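Local coordinates for protein LacI family sugar-binding transcriptional regulator (Enterococcus faecalis V583, PDB 4RK0) that probably regulates transcription by binding DNA in response to a sugar, and holds ribose in the pocket of its periplasmic-binding-protein-like part, at residues Glu81-Ala85 and Lys86-Phe90; Val130-Pro133 and Pro134-Val138. All coordinates share one frame; numbering follows the deposited sequence.

Interaction 1. Residues Glu81-Ala85 and Lys86-Phe90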
loop_
_atom_site.group_PDB
_atom_site.type_symbol
_atom_site.label_atom_id
_atom_site.label_comp_id
_atom_site.label_asym_id
_atom_site.label_seq_id
_atom_site.Cartn_x
_atom_site.Cartn_y
_atom_site.Cartn_z
ATOM N N GLU A 81 22.592 -14.641 -18.050
ATOM C CA GLU A 81 23.765 -13.851 -18.396
ATOM C C GLU A 81 24.303 -12.940 -17.283
ATOM O O GLU A 81 25.448 -12.494 -17.351
ATOM C CB GLU A 81 23.508 -13.053 -19.686
ATOM C CG GLU A 81 22.640 -11.815 -19.537
ATOM C CD GLU A 81 22.184 -11.237 -20.872
ATOM O OE1 GLU A 81 22.290 -11.930 -21.910
ATOM O OE2 GLU A 81 21.708 -10.078 -20.880
ATOM N N THR A 82 23.497 -12.662 -16.257
ATOM C CA THR A 82 23.923 -11.783 -15.183
ATOM C C THR A 82 24.148 -12.565 -13.893
ATOM O O THR A 82 25.270 -12.649 -13.397
ATOM C CB THR A 82 22.881 -10.673 -14.937
ATOM O OG1 THR A 82 21.600 -11.272 -14.704
ATOM C CG2 THR A 82 22.776 -9.746 -16.146
ATOM N N LEU A 83 23.079 -13.142 -13.355
ATOM C CA LEU A 83 23.133 -13.725 -12.028
ATOM C C LEU A 83 23.718 -15.147 -12.022
ATOM O O LEU A 83 24.519 -15.461 -11.153
ATOM C CB LEU A 83 21.736 -13.741 -11.394
ATOM C CG LEU A 83 20.939 -12.431 -11.350
ATOM C CD1 LEU A 83 19.671 -12.677 -10.540
ATOM C CD2 LEU A 83 21.734 -11.286 -10.731
ATOM N N ARG A 84 23.280 -16.033 -12.915
ATOM C CA ARG A 84 23.864 -17.385 -12.932
ATOM C C ARG A 84 25.325 -17.319 -13.359
ATOM O O ARG A 84 26.151 -18.044 -12.821
ATOM C CB ARG A 84 23.114 -18.355 -13.842
ATOM C CG ARG A 84 21.953 -19.076 -13.180
ATOM C CD ARG A 84 21.044 -19.686 -14.235
ATOM N NE ARG A 84 19.950 -20.468 -13.664
ATOM C CZ ARG A 84 18.657 -20.302 -13.945
ATOM N NH1 ARG A 84 18.250 -19.385 -14.828
ATOM N NH2 ARG A 84 17.761 -21.081 -13.352
ATOM N N ALA A 85 25.631 -16.445 -14.309
ATOM C CA ALA A 85 27.002 -16.255 -14.764
ATOM C C ALA A 85 27.897 -15.682 -13.668
ATOM O O ALA A 85 29.091 -15.952 -13.641
ATOM C CB ALA A 85 27.030 -15.353 -15.982
ATOM N N LYS A 86 27.338 -14.895 -12.757
ATOM C CA LYS A 86 28.158 -14.266 -11.699
ATOM C C LYS A 86 28.028 -15.001 -10.360
ATOM O O LYS A 86 28.644 -14.609 -9.369
ATOM C CB LYS A 86 27.805 -12.784 -11.537
ATOM C CG LYS A 86 28.192 -11.912 -12.726
ATOM C CD LYS A 86 27.431 -10.589 -12.752
ATOM C CE LYS A 86 27.776 -9.682 -11.584
ATOM N NZ LYS A 86 26.907 -8.474 -11.589
ATOM N N LYS A 87 27.227 -16.074 -10.358
ATOM C CA LYS A 87 26.919 -16.852 -9.142
ATOM C C LYS A 87 26.205 -16.000 -8.083
ATOM O O LYS A 87 26.481 -16.124 -6.876
ATOM C CB LYS A 87 28.192 -17.463 -8.521
ATOM C CG LYS A 87 29.196 -18.074 -9.490
ATOM C CD LYS A 87 28.869 -19.509 -9.844
ATOM C CE LYS A 87 30.109 -20.191 -10.399
ATOM N NZ LYS A 87 29.785 -21.461 -11.095
ATOM N N ILE A 88 25.302 -15.123 -8.516
ATOM C CA ILE A 88 24.570 -14.301 -7.552
ATOM C C ILE A 88 23.266 -15.026 -7.331
ATOM O O ILE A 88 22.527 -15.279 -8.265
ATOM C CB ILE A 88 24.345 -12.843 -7.969
ATOM C CG1 ILE A 88 25.691 -12.145 -8.149
ATOM C CG2 ILE A 88 23.563 -12.117 -6.880
ATOM C CD1 ILE A 88 25.602 -10.652 -8.382
ATOM N N PRO A 89 23.022 -15.430 -6.088
ATOM C CA PRO A 89 21.837 -16.214 -5.813
ATOM C C PRO A 89 20.560 -15.364 -5.939
ATOM O O PRO A 89 20.602 -14.148 -5.749
ATOM C CB PRO A 89 22.054 -16.661 -4.369
ATOM C CG PRO A 89 22.877 -15.582 -3.773
ATOM C CD PRO A 89 23.786 -15.131 -4.868
ATOM N N PHE A 90 19.495 -16.025 -6.326
ATOM C CA PHE A 90 18.184 -15.408 -6.453
ATOM C C PHE A 90 17.047 -16.396 -6.198
ATOM O O PHE A 90 17.235 -17.602 -6.094
ATOM C CB PHE A 90 18.033 -14.799 -7.847
ATOM C CG PHE A 90 17.947 -15.827 -8.954
ATOM C CD1 PHE A 90 19.087 -16.333 -9.549
ATOM C CD2 PHE A 90 16.729 -16.303 -9.369
ATOM C CE1 PHE A 90 18.995 -17.297 -10.548
ATOM C CE2 PHE A 90 16.626 -17.254 -10.362
ATOM C CZ PHE A 90 17.769 -17.764 -10.958
#
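L83 has CG anti to its carbonyl carbon (chi1 -52°), and F90 has CG between its own N and carbonyl carbon (chi1 69°); together these settings bring L83 CD1 and the F90 ring into contact, with L83 CD1 3.8 Å from F90 CD1. The backbone between them is a Schellman motif closing helix 76-86, the helix of a beta-alpha-beta crossover joining strand 66-69 to strand 90-93. K87 takes positive phi, which turns the chain so that I88 N donates to L83 O at 2.8 Å, a nearly straight bond. The K87 N to R84 O bond (3.3 Å) beside it is weak. Leucine and isoleucine suit this turn because both are buried: I88 CB lies 4.1 Å from L83 CD2, while L83 also packs on I60, F67 and I69 under the helix. K86 belongs to the exposed side, where its aliphatic chain, bent at chi3, bows around T82 O, with CD 3.1 Å from that oxygen. R84 joins the two environments. Extended from CG to NE, it carries its guanidinium to the rim of F90, while its nitrogens reach N80, E99 and the backbone oxygen of F101, partners that fix the group's rotation. The meeting is T-shaped: the planes stand 88° apart, and F90 CZ sits 4.0 Å from R84 CZ, over the centre of one guanidinium face.

Interaction 2. Residues Val130-Pro133 and Pro134-Val138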
loop_
_atom_site.group_PDB
_atom_site.type_symbol
_atom_site.label_atom_id
_atom_site.label_comp_id
_atom_site.label_asym_id
_atom_site.label_seq_id
_atom_site.Cartn_x
_atom_site.Cartn_y
_atom_site.Cartn_z
ATOM N N VAL A 130 -15.461 -13.885 -15.279
ATOM C CA VAL A 130 -14.148 -13.794 -14.675
ATOM C C VAL A 130 -13.494 -12.543 -15.217
ATOM O O VAL A 130 -13.413 -12.350 -16.436
ATOM C CB VAL A 130 -13.261 -15.017 -14.991
ATOM C CG1 VAL A 130 -11.895 -14.849 -14.333
ATOM C CG2 VAL A 130 -13.921 -16.294 -14.523
ATOM N N VAL A 131 -13.047 -11.663 -14.324
ATOM C CA VAL A 131 -12.474 -10.395 -14.749
ATOM C C VAL A 131 -10.992 -10.453 -14.466
ATOM O O VAL A 131 -10.559 -10.640 -13.297
ATOM C CB VAL A 131 -13.092 -9.190 -13.982
ATOM C CG1 VAL A 131 -12.482 -7.884 -14.462
ATOM C CG2 VAL A 131 -14.592 -9.144 -14.131
ATOM N N MET A 132 -10.198 -10.288 -15.517
ATOM C CA MET A 132 -8.740 -10.507 -15.413
ATOM C C MET A 132 -7.955 -9.755 -16.479
ATOM O O MET A 132 -8.551 -9.310 -17.436
ATOM C CB MET A 132 -8.469 -12.012 -15.506
ATOM C CG MET A 132 -8.681 -12.666 -16.872
ATOM S SD MET A 132 -8.511 -14.478 -16.674
ATOM C CE MET A 132 -6.768 -14.631 -16.334
ATOM N N PRO A 133 -6.616 -9.622 -16.325
ATOM C CA PRO A 133 -5.839 -8.917 -17.326
ATOM C C PRO A 133 -5.581 -9.762 -18.544
ATOM O O PRO A 133 -5.660 -10.983 -18.452
ATOM C CB PRO A 133 -4.516 -8.587 -16.620
ATOM C CG PRO A 133 -4.383 -9.614 -15.550
ATOM C CD PRO A 133 -5.767 -10.123 -15.227
ATOM N N PRO A 134 -5.305 -9.109 -19.686
ATOM C CA PRO A 134 -4.856 -9.854 -20.865
ATOM C C PRO A 134 -3.430 -10.295 -20.700
ATOM O O PRO A 134 -2.716 -9.715 -19.896
ATOM C CB PRO A 134 -4.978 -8.810 -21.986
ATOM C CG PRO A 134 -4.700 -7.513 -21.310
ATOM C CD PRO A 134 -5.382 -7.660 -19.959
ATOM N N HIS A 135 -2.997 -11.319 -21.458
ATOM C CA HIS A 135 -1.628 -11.868 -21.384
ATOM C C HIS A 135 -1.171 -11.912 -19.949
ATOM O O HIS A 135 -0.140 -11.365 -19.564
ATOM C CB HIS A 135 -0.646 -11.085 -22.275
ATOM C CG HIS A 135 -1.202 -10.791 -23.634
ATOM N ND1 HIS A 135 -1.711 -11.779 -24.456
ATOM C CD2 HIS A 135 -1.358 -9.625 -24.306
ATOM C CE1 HIS A 135 -2.140 -11.235 -25.580
ATOM N NE2 HIS A 135 -1.939 -9.929 -25.514
ATOM N N ALA A 136 -1.979 -12.589 -19.166
ATOM C CA ALA A 136 -1.798 -12.631 -17.727
ATOM C C ALA A 136 -0.524 -13.376 -17.365
ATOM O O ALA A 136 -0.159 -14.319 -18.056
ATOM C CB ALA A 136 -3.003 -13.319 -17.108
ATOM N N PRO A 137 0.152 -12.980 -16.265
ATOM C CA PRO A 137 1.225 -13.809 -15.727
ATOM C C PRO A 137 0.740 -15.207 -15.425
ATOM O O PRO A 137 -0.456 -15.414 -15.235
ATOM C CB PRO A 137 1.632 -13.080 -14.445
ATOM C CG PRO A 137 1.270 -11.659 -14.704
ATOM C CD PRO A 137 0.022 -11.709 -15.529
ATOM N N VAL A 138 1.658 -16.180 -15.425
ATOM C CA VAL A 138 1.247 -17.580 -15.310
ATOM C C VAL A 138 0.492 -17.895 -14.008
ATOM O O VAL A 138 -0.510 -18.597 -14.044
ATOM C CB VAL A 138 2.453 -18.530 -15.476
ATOM C CG1 VAL A 138 2.037 -19.967 -15.234
ATOM C CG2 VAL A 138 3.021 -18.377 -16.893
#
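The planar amide joining P133 to P134 is the flat group at the middle of this contact, and the A136 methyl CB stands to one side of its plane, past the oxygen end, 3.8 Å from P133 O. The pyrrolidine of P133 leans to that same side, bringing P133 CG to 4.2 Å from A136 CB. The link is trans, which sets P134 CD beside P133 CA at 3.0 Å, at the edge of the amide away from P133 O. P133 CB and P134 CD are 3.6 Å apart, so the two rings follow each other closely. Neither proline nitrogen has a hydrogen to donate, so both suit a stretch where the strand's pairing ends. H135, with positive phi, then turns the backbone, and the small A136 can point back toward P133. This is the connection from a parallel strand to the helix that follows in an alpha/beta lobe of the periplasmic-binding-protein type: strand 127-132 ends at M132, and P137 is the N-cap of helix 138-150, whose first turns bring N139, I140 and R143 to the ribose. P133 itself stays about 8 Å from the sugar, measured from its side chain, and P137 touches Q95, another residue of the pocket. M132 approaches the turn from the buried side. CG lies between the backbone N and the carbonyl carbon (chi1 71°), and a bend at chi3 (-69°) swings the tip round. Flexible and unbranched, this side chain can fill the core between L144, L157 and I185 while still turning its terminal methyl toward the loop, and M132 CE comes to rest 4.1 Å from A136 CB.

Along the chain the two contacts come in series, neither nesting within nor crossing the other. Interaction 1 closes first, at the end of helix 76-86, where the chain turns into strand 90-93 of the sheet that holds strand 66-69. The chain then passes through strand 103-107 and helix 109-122 before entering the parallel sheet of the other lobe at strand 127-132. Interaction 2 follows there, a local turn from that strand into helix 138-150. One is thus a helix-to-strand passage in the first sheet and the other a strand-to-helix passage in the second. Their centres are 30 Å apart and their nearest atoms about 15 Å, with interaction 2 nearer the ribose.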